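Local coordinates for protein succinate dehydrogenase subunit A (Mycolicibacterium smegmatis, PDB 7D6V) that probably oxidises succinate to fumarate as the FAD-binding flavoprotein subunit of a mycobacterial succinate dehydrogenase, passing the electrons on toward quinone, at residues I246-T251 / I498-A503; D510-L515 / N542-S547. All blocks are in the same frame, centred on the assembly; numbering follows the deposited sequence.

Both contacts are buried within the flavoprotein subunit, contact 1 at the lead-in to helix 502-518 and contact 2 on the helix itself. Contact 1 joins strand 246-253, of the FAD-binding part, to the run 498-503 of the C-terminal flavoprotein region; contact 2 lies wholly in that C-terminal region and packs the second half of helix 502-518 against helix 532-556. Their centres are 18 Å apart and their nearest atoms about 6 Å apart, without touching. Helix 532-556 also reaches contact 1, where Val-550 meets Ile-246 and Ala-554 meets Arg-500. Contact 1 lies near but not at the flavin: the side chain of Phe-248 is about 12 Å from the bound FAD.

Contact 1: residues I246-T251 / I498-A503; sequences IQFHPT and IIRKEA
Ile-498 lies along the base of the Phe-248 side chain, its CG1 at 3.3 Å from Phe-248 CB. The same CG1 is 3.7 Å from Phe-248 CG, and the two side chains run past one another in opposite directions. CG1 is set anti to its own carbonyl carbon (chi1 -63°), which turns it toward the phenylalanine. Beyond it, Ile-498 CD1 lies between Phe-248 CB and Pro-250, touching both; it is 3.9 Å from Pro-250 CA. The aromatic ring is sandwiched near its rim: the backbone N of Ile-498 sits 4.1 Å above one face, and CG2 of Ile-246, two residues back on the same strand, lies over the opposite face. At the ring edge, close to the ring plane, Arg-500 NH2 approaches Phe-248 CE1 at 4.1 Å. The guanidinium plane is turned 76° from the ring, and the arginine chain, bent at chi2, crosses the phenylalanine at about a right angle.

Farther out, Arg-500 is held by a bond from NH1 to Glu-244 O and by weak bonds to Gly-497 O and His-564 ND1. Helix 322-334 touches Ile-498 through Ala-326 and Pro-250 through Arg-322, and strand 383-395 pairs with strand 246-253. The contact is thus buried, mainly apolar packing between a strand of the FAD-binding part and the segment leading into a helix of the C-terminal flavoprotein region. No hydrogen bond links the two segments directly, so their cohesion rests on apolar contact, with the buried guanidinium placed beside the ring edge rather than over its face.

Contact 2: residues D510-L515 / N542-S547; sequences DRLQEL and NMLLVS
Leu-544 and Leu-515 meet methyl to methyl, with CD2 of Leu-544 at 3.7 Å from CD2 of Leu-515, their side chains running at a slant to each other. Leu-512, one turn earlier, passes Leu-544 in the opposite sense, and Leu-512 CD2 is 4.2 Å from Leu-544 CD2. The same Leu-512 methyl is 4.0 Å from Ser-547 CB. Its other branch, Leu-512 CD1, rests 3.9 Å from the backbone O of Ser-547. Leu-512 of helix 502-518 thus spans Leu-544 and Ser-547, which are a turn apart on the partner helix, while the CD2 methyl of Leu-544 faces both Leu-512 and Leu-515. This is nearly antiparallel packing of two helices of the C-terminal region of the flavoprotein family: the segments make 160° between their directions, with axes 10.8 Å apart at closest approach.

Ser-547 presents carbon rather than oxygen to the leucine because its OG, anti to the carbonyl carbon (chi1 -53°), folds back on its own helix and donates to Met-543 O at 2.6 Å. That donor stands out of the carbonyl plane, and the main-chain N of Ser-547 reaches the same oxygen from the other face, so two donors share one acceptor. Around the pair, Leu-484 and Leu-488 of helix 481-495 cover Leu-515, and Tyr-519 touches Leu-544.

With the serine hydroxyl satisfied inside its own helix, the side chains meeting here offer one another only hydrocarbon; the direct contact between the two segments is van der Waals and hydrophobic, without an interhelical hydrogen bond.

Contact 1: residues I246-T251 / I498-A503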
ATOM      1  N   ILE A 246      27.127   3.297   4.229  1.00 21.38           N
ATOM      2  CA  ILE A 246      25.844   2.615   4.295  1.00 21.38           C
ATOM      3  C   ILE A 246      25.163   3.035   5.584  1.00 21.38           C
ATOM      4  O   ILE A 246      25.790   3.042   6.648  1.00 21.38           O
ATOM      5  CB  ILE A 246      26.012   1.086   4.233  1.00 21.38           C
ATOM      6  CG1 ILE A 246      26.503   0.663   2.851  1.00 21.38           C
ATOM      7  CG2 ILE A 246      24.710   0.388   4.573  1.00 21.38           C
ATOM      8  CD1 ILE A 246      26.841  -0.794   2.750  1.00 21.38           C
ATOM      9  N   GLN A 247      23.890   3.399   5.489  1.00 22.74           N
ATOM     10  CA  GLN A 247      23.126   3.757   6.673  1.00 22.74           C
ATOM     11  C   GLN A 247      22.684   2.493   7.396  1.00 22.74           C
ATOM     12  O   GLN A 247      22.067   1.605   6.799  1.00 22.74           O
ATOM     13  CB  GLN A 247      21.925   4.618   6.300  1.00 22.74           C
ATOM     14  CG  GLN A 247      21.296   5.312   7.489  1.00 22.74           C
ATOM     15  CD  GLN A 247      20.599   6.592   7.109  1.00 22.74           C
ATOM     16  OE1 GLN A 247      21.238   7.608   6.845  1.00 22.74           O
ATOM     17  NE2 GLN A 247      19.276   6.547   7.061  1.00 22.74           N
ATOM     18  N   PHE A 248      23.030   2.403   8.673  1.00 26.51           N
ATOM     19  CA  PHE A 248      22.559   1.344   9.548  1.00 26.51           C
ATOM     20  C   PHE A 248      21.755   1.971  10.673  1.00 26.51           C
ATOM     21  O   PHE A 248      22.215   2.924  11.311  1.00 26.51           O
ATOM     22  CB  PHE A 248      23.715   0.546  10.142  1.00 26.51           C
ATOM     23  CG  PHE A 248      24.499  -0.249   9.145  1.00 26.51           C
ATOM     24  CD1 PHE A 248      25.681   0.245   8.626  1.00 26.51           C
ATOM     25  CD2 PHE A 248      24.081  -1.507   8.759  1.00 26.51           C
ATOM     26  CE1 PHE A 248      26.413  -0.487   7.721  1.00 26.51           C
ATOM     27  CE2 PHE A 248      24.811  -2.245   7.853  1.00 26.51           C
ATOM     28  CZ  PHE A 248      25.977  -1.735   7.335  1.00 26.51           C
ATOM     29  N   HIS A 249      20.584   1.456  10.905  1.00 34.71           N
ATOM     30  CA  HIS A 249      19.896   1.835  12.128  1.00 34.71           C
ATOM     31  C   HIS A 249      20.253   0.854  13.237  1.00 34.71           C
ATOM     32  O   HIS A 249      20.087  -0.358  13.059  1.00 34.71           O
ATOM     33  CB  HIS A 249      18.392   1.868  11.924  1.00 34.71           C
ATOM     34  CG  HIS A 249      17.655   2.568  13.020  1.00 34.71           C
ATOM     35  ND1 HIS A 249      17.884   3.887  13.345  1.00 34.71           N
ATOM     36  CD2 HIS A 249      16.697   2.132  13.869  1.00 34.71           C
ATOM     37  CE1 HIS A 249      17.099   4.233  14.348  1.00 34.71           C
ATOM     38  NE2 HIS A 249      16.368   3.186  14.685  1.00 34.71           N
ATOM     39  N   PRO A 250      20.755   1.333  14.378  1.00 37.57           N
ATOM     40  CA  PRO A 250      21.245   0.408  15.413  1.00 37.57           C
ATOM     41  C   PRO A 250      20.166  -0.461  16.031  1.00 37.57           C
ATOM     42  O   PRO A 250      20.501  -1.480  16.646  1.00 37.57           O
ATOM     43  CB  PRO A 250      21.862   1.345  16.462  1.00 37.57           C
ATOM     44  CG  PRO A 250      22.001   2.676  15.782  1.00 37.57           C
ATOM     45  CD  PRO A 250      20.902   2.739  14.782  1.00 37.57           C
ATOM     46  N   THR A 251      18.892  -0.101  15.894  1.00 40.09           N
ATOM     47  CA  THR A 251      17.808  -0.732  16.646  1.00 40.09           C
ATOM     48  C   THR A 251      16.713  -1.148  15.665  1.00 40.09           C
ATOM     49  O   THR A 251      15.824  -0.361  15.332  1.00 40.09           O
ATOM     50  CB  THR A 251      17.291   0.226  17.726  1.00 40.09           C
ATOM     51  OG1 THR A 251      18.322   0.457  18.694  1.00 40.09           O
ATOM     52  CG2 THR A 251      16.084  -0.345  18.435  1.00 40.09           C
ATOM     53  N   ILE A 498      27.981  -1.829  11.398  1.00 28.69           N
ATOM     54  CA  ILE A 498      28.107  -0.455  11.871  1.00 28.69           C
ATOM     55  C   ILE A 498      29.550  -0.164  12.246  1.00 28.69           C
ATOM     56  O   ILE A 498      30.096   0.891  11.908  1.00 28.69           O
ATOM     57  CB  ILE A 498      27.172  -0.184  13.059  1.00 28.69           C
ATOM     58  CG1 ILE A 498      25.720  -0.342  12.651  1.00 28.69           C
ATOM     59  CG2 ILE A 498      27.370   1.236  13.537  1.00 28.69           C
ATOM     60  CD1 ILE A 498      24.763  -0.341  13.804  1.00 28.69           C
ATOM     61  N   ILE A 499      30.189  -1.095  12.941  1.00 30.01           N
ATOM     62  CA  ILE A 499      31.555  -0.930  13.416  1.00 30.01           C
ATOM     63  C   ILE A 499      32.443  -1.834  12.581  1.00 30.01           C
ATOM     64  O   ILE A 499      32.213  -3.047  12.509  1.00 30.01           O
ATOM     65  CB  ILE A 499      31.682  -1.251  14.911  1.00 30.01           C
ATOM     66  CG1 ILE A 499      30.897  -0.238  15.740  1.00 30.01           C
ATOM     67  CG2 ILE A 499      33.133  -1.241  15.335  1.00 30.01           C
ATOM     68  CD1 ILE A 499      29.465  -0.618  15.990  1.00 30.01           C
ATOM     69  N   ARG A 500      33.449  -1.246  11.946  1.00 24.84           N
ATOM     70  CA  ARG A 500      34.375  -1.974  11.096  1.00 24.84           C
ATOM     71  C   ARG A 500      35.733  -2.053  11.775  1.00 24.84           C
ATOM     72  O   ARG A 500      36.183  -1.090  12.401  1.00 24.84           O
ATOM     73  CB  ARG A 500      34.523  -1.303   9.727  1.00 24.84           C
ATOM     74  CG  ARG A 500      33.434  -1.628   8.713  1.00 24.84           C
ATOM     75  CD  ARG A 500      32.217  -0.756   8.908  1.00 24.84           C
ATOM     76  NE  ARG A 500      31.176  -1.012   7.917  1.00 24.84           N
ATOM     77  CZ  ARG A 500      31.046  -0.348   6.773  1.00 24.84           C
ATOM     78  NH1 ARG A 500      31.893   0.619   6.464  1.00 24.84           N
ATOM     79  NH2 ARG A 500      30.064  -0.647   5.938  1.00 24.84           N
ATOM     80  N   LYS A 501      36.376  -3.208  11.655  1.00 27.11           N
ATOM     81  CA  LYS A 501      37.747  -3.393  12.095  1.00 27.11           C
ATOM     82  C   LYS A 501      38.558  -3.931  10.928  1.00 27.11           C
ATOM     83  O   LYS A 501      38.025  -4.605  10.046  1.00 27.11           O
ATOM     84  CB  LYS A 501      37.836  -4.344  13.293  1.00 27.11           C
ATOM     85  CG  LYS A 501      37.068  -3.863  14.508  1.00 27.11           C
ATOM     86  CD  LYS A 501      37.003  -4.922  15.589  1.00 27.11           C
ATOM     87  CE  LYS A 501      35.975  -4.550  16.645  1.00 27.11           C
ATOM     88  NZ  LYS A 501      34.684  -4.138  16.027  1.00 27.11           N
ATOM     89  N   GLU A 502      39.855  -3.619  10.928  1.00 27.69           N
ATOM     90  CA  GLU A 502      40.701  -3.987   9.797  1.00 27.69           C
ATOM     91  C   GLU A 502      40.749  -5.497   9.604  1.00 27.69           C
ATOM     92  O   GLU A 502      40.620  -5.994   8.478  1.00 27.69           O
ATOM     93  CB  GLU A 502      42.106  -3.424   9.998  1.00 27.69           C
ATOM     94  CG  GLU A 502      43.082  -3.782   8.895  1.00 27.69           C
ATOM     95  CD  GLU A 502      44.516  -3.492   9.279  1.00 27.69           C
ATOM     96  OE1 GLU A 502      44.785  -3.321  10.487  1.00 27.69           O
ATOM     97  OE2 GLU A 502      45.375  -3.431   8.374  1.00 27.69           O
ATOM     98  N   ALA A 503      40.918  -6.245  10.698  1.00 28.13           N
ATOM     99  CA  ALA A 503      41.013  -7.697  10.599  1.00 28.13           C
ATOM    100  C   ALA A 503      39.706  -8.311  10.113  1.00 28.13           C
ATOM    101  O   ALA A 503      39.717  -9.244   9.303  1.00 28.13           O
ATOM    102  CB  ALA A 503      41.418  -8.285  11.947  1.00 28.13           C
TER

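Contact 2: residues D510-L515 / N542-S547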
ATOM      1  N   ASP A 510      38.614 -12.184   2.382  1.00 26.83           N
ATOM      2  CA  ASP A 510      39.169 -13.520   2.196  1.00 26.83           C
ATOM      3  C   ASP A 510      38.072 -14.552   1.977  1.00 26.83           C
ATOM      4  O   ASP A 510      38.211 -15.441   1.130  1.00 26.83           O
ATOM      5  CB  ASP A 510      40.028 -13.902   3.399  1.00 26.83           C
ATOM      6  CG  ASP A 510      41.265 -13.038   3.529  1.00 26.83           C
ATOM      7  OD1 ASP A 510      41.622 -12.360   2.542  1.00 26.83           O
ATOM      8  OD2 ASP A 510      41.878 -13.033   4.617  1.00 26.83           O
ATOM      9  N   ARG A 511      36.976 -14.460   2.730  1.00 26.09           N
ATOM     10  CA  ARG A 511      35.899 -15.417   2.531  1.00 26.09           C
ATOM     11  C   ARG A 511      34.981 -15.036   1.377  1.00 26.09           C
ATOM     12  O   ARG A 511      34.288 -15.908   0.849  1.00 26.09           O
ATOM     13  CB  ARG A 511      35.091 -15.602   3.818  1.00 26.09           C
ATOM     14  CG  ARG A 511      34.423 -14.367   4.354  1.00 26.09           C
ATOM     15  CD  ARG A 511      33.495 -14.731   5.500  1.00 26.09           C
ATOM     16  NE  ARG A 511      34.199 -15.325   6.633  1.00 26.09           N
ATOM     17  CZ  ARG A 511      33.694 -15.419   7.861  1.00 26.09           C
ATOM     18  NH1 ARG A 511      32.478 -14.959   8.119  1.00 26.09           N
ATOM     19  NH2 ARG A 511      34.403 -15.973   8.833  1.00 26.09           N
ATOM     20  N   LEU A 512      34.992 -13.776   0.939  1.00 24.87           N
ATOM     21  CA  LEU A 512      34.317 -13.429  -0.306  1.00 24.87           C
ATOM     22  C   LEU A 512      34.997 -14.082  -1.496  1.00 24.87           C
ATOM     23  O   LEU A 512      34.323 -14.487  -2.448  1.00 24.87           O
ATOM     24  CB  LEU A 512      34.282 -11.912  -0.491  1.00 24.87           C
ATOM     25  CG  LEU A 512      33.110 -11.137   0.109  1.00 24.87           C
ATOM     26  CD1 LEU A 512      33.350  -9.645  -0.002  1.00 24.87           C
ATOM     27  CD2 LEU A 512      31.815 -11.515  -0.573  1.00 24.87           C
ATOM     28  N   GLN A 513      36.327 -14.188  -1.462  1.00 26.24           N
ATOM     29  CA  GLN A 513      37.023 -14.914  -2.523  1.00 26.24           C
ATOM     30  C   GLN A 513      36.587 -16.377  -2.576  1.00 26.24           C
ATOM     31  O   GLN A 513      36.290 -16.907  -3.655  1.00 26.24           O
ATOM     32  CB  GLN A 513      38.535 -14.807  -2.332  1.00 26.24           C
ATOM     33  CG  GLN A 513      39.098 -13.430  -2.630  1.00 26.24           C
ATOM     34  CD  GLN A 513      39.085 -13.108  -4.112  1.00 26.24           C
ATOM     35  OE1 GLN A 513      39.575 -13.884  -4.932  1.00 26.24           O
ATOM     36  NE2 GLN A 513      38.522 -11.958  -4.464  1.00 26.24           N
ATOM     37  N   GLU A 514      36.521 -17.040  -1.419  1.00 26.15           N
ATOM     38  CA  GLU A 514      36.051 -18.422  -1.376  1.00 26.15           C
ATOM     39  C   GLU A 514      34.607 -18.529  -1.844  1.00 26.15           C
ATOM     40  O   GLU A 514      34.237 -19.478  -2.544  1.00 26.15           O
ATOM     41  CB  GLU A 514      36.187 -18.983   0.040  1.00 26.15           C
ATOM     42  CG  GLU A 514      37.613 -19.129   0.527  1.00 26.15           C
ATOM     43  CD  GLU A 514      38.389 -20.177  -0.243  1.00 26.15           C
ATOM     44  OE1 GLU A 514      37.772 -21.164  -0.694  1.00 26.15           O
ATOM     45  OE2 GLU A 514      39.618 -20.018  -0.396  1.00 26.15           O
ATOM     46  N   LEU A 515      33.775 -17.567  -1.455  1.00 23.29           N
ATOM     47  CA  LEU A 515      32.361 -17.619  -1.792  1.00 23.29           C
ATOM     48  C   LEU A 515      32.148 -17.450  -3.292  1.00 23.29           C
ATOM     49  O   LEU A 515      31.324 -18.148  -3.894  1.00 23.29           O
ATOM     50  CB  LEU A 515      31.633 -16.539  -0.997  1.00 23.29           C
ATOM     51  CG  LEU A 515      30.119 -16.420  -0.977  1.00 23.29           C
ATOM     52  CD1 LEU A 515      29.523 -17.652  -0.339  1.00 23.29           C
ATOM     53  CD2 LEU A 515      29.763 -15.192  -0.185  1.00 23.29           C
ATOM     54  N   ASN A 542      25.806 -10.174  -9.055  1.00 18.26           N
ATOM     55  CA  ASN A 542      25.764  -8.753  -8.737  1.00 18.26           C
ATOM     56  C   ASN A 542      25.988  -8.523  -7.252  1.00 18.26           C
ATOM     57  O   ASN A 542      26.713  -7.599  -6.859  1.00 18.26           O
ATOM     58  CB  ASN A 542      24.426  -8.157  -9.167  1.00 18.26           C
ATOM     59  CG  ASN A 542      24.061  -8.513 -10.586  1.00 18.26           C
ATOM     60  OD1 ASN A 542      24.913  -8.525 -11.472  1.00 18.26           O
ATOM     61  ND2 ASN A 542      22.791  -8.810 -10.811  1.00 18.26           N
ATOM     62  N   MET A 543      25.370  -9.355  -6.411  1.00 19.47           N
ATOM     63  CA  MET A 543      25.551  -9.194  -4.972  1.00 19.47           C
ATOM     64  C   MET A 543      27.007  -9.402  -4.569  1.00 19.47           C
ATOM     65  O   MET A 543      27.537  -8.655  -3.740  1.00 19.47           O
ATOM     66  CB  MET A 543      24.630 -10.148  -4.214  1.00 19.47           C
ATOM     67  CG  MET A 543      23.264  -9.558  -3.925  1.00 19.47           C
ATOM     68  SD  MET A 543      22.240 -10.568  -2.846  1.00 19.47           S
ATOM     69  CE  MET A 543      21.519 -11.703  -4.025  1.00 19.47           C
ATOM     70  N   LEU A 544      27.672 -10.398  -5.156  1.00 19.85           N
ATOM     71  CA  LEU A 544      29.074 -10.648  -4.836  1.00 19.85           C
ATOM     72  C   LEU A 544      29.961  -9.490  -5.275  1.00 19.85           C
ATOM     73  O   LEU A 544      30.859  -9.071  -4.532  1.00 19.85           O
ATOM     74  CB  LEU A 544      29.536 -11.951  -5.485  1.00 19.85           C
ATOM     75  CG  LEU A 544      29.020 -13.255  -4.874  1.00 19.85           C
ATOM     76  CD1 LEU A 544      29.319 -14.431  -5.787  1.00 19.85           C
ATOM     77  CD2 LEU A 544      29.618 -13.480  -3.499  1.00 19.85           C
ATOM     78  N   LEU A 545      29.724  -8.956  -6.476  1.00 19.65           N
ATOM     79  CA  LEU A 545      30.521  -7.828  -6.951  1.00 19.65           C
ATOM     80  C   LEU A 545      30.348  -6.610  -6.046  1.00 19.65           C
ATOM     81  O   LEU A 545      31.329  -5.957  -5.656  1.00 19.65           O
ATOM     82  CB  LEU A 545      30.136  -7.498  -8.392  1.00 19.65           C
ATOM     83  CG  LEU A 545      31.039  -6.541  -9.164  1.00 19.65           C
ATOM     84  CD1 LEU A 545      32.433  -7.104  -9.248  1.00 19.65           C
ATOM     85  CD2 LEU A 545      30.483  -6.285 -10.550  1.00 19.65           C
ATOM     86  N   VAL A 546      29.101  -6.304  -5.681  1.00 19.81           N
ATOM     87  CA  VAL A 546      28.845  -5.140  -4.840  1.00 19.81           C
ATOM     88  C   VAL A 546      29.441  -5.337  -3.451  1.00 19.81           C
ATOM     89  O   VAL A 546      29.973  -4.395  -2.852  1.00 19.81           O
ATOM     90  CB  VAL A 546      27.335  -4.851  -4.783  1.00 19.81           C
ATOM     91  CG1 VAL A 546      27.021  -3.843  -3.697  1.00 19.81           C
ATOM     92  CG2 VAL A 546      26.852  -4.342  -6.128  1.00 19.81           C
ATOM     93  N   SER A 547      29.369  -6.560  -2.917  1.00 20.96           N
ATOM     94  CA  SER A 547      29.960  -6.831  -1.611  1.00 20.96           C
ATOM     95  C   SER A 547      31.470  -6.645  -1.635  1.00 20.96           C
ATOM     96  O   SER A 547      32.046  -6.082  -0.697  1.00 20.96           O
ATOM     97  CB  SER A 547      29.599  -8.242  -1.156  1.00 20.96           C
ATOM     98  OG  SER A 547      28.201  -8.449  -1.211  1.00 20.96           O
TER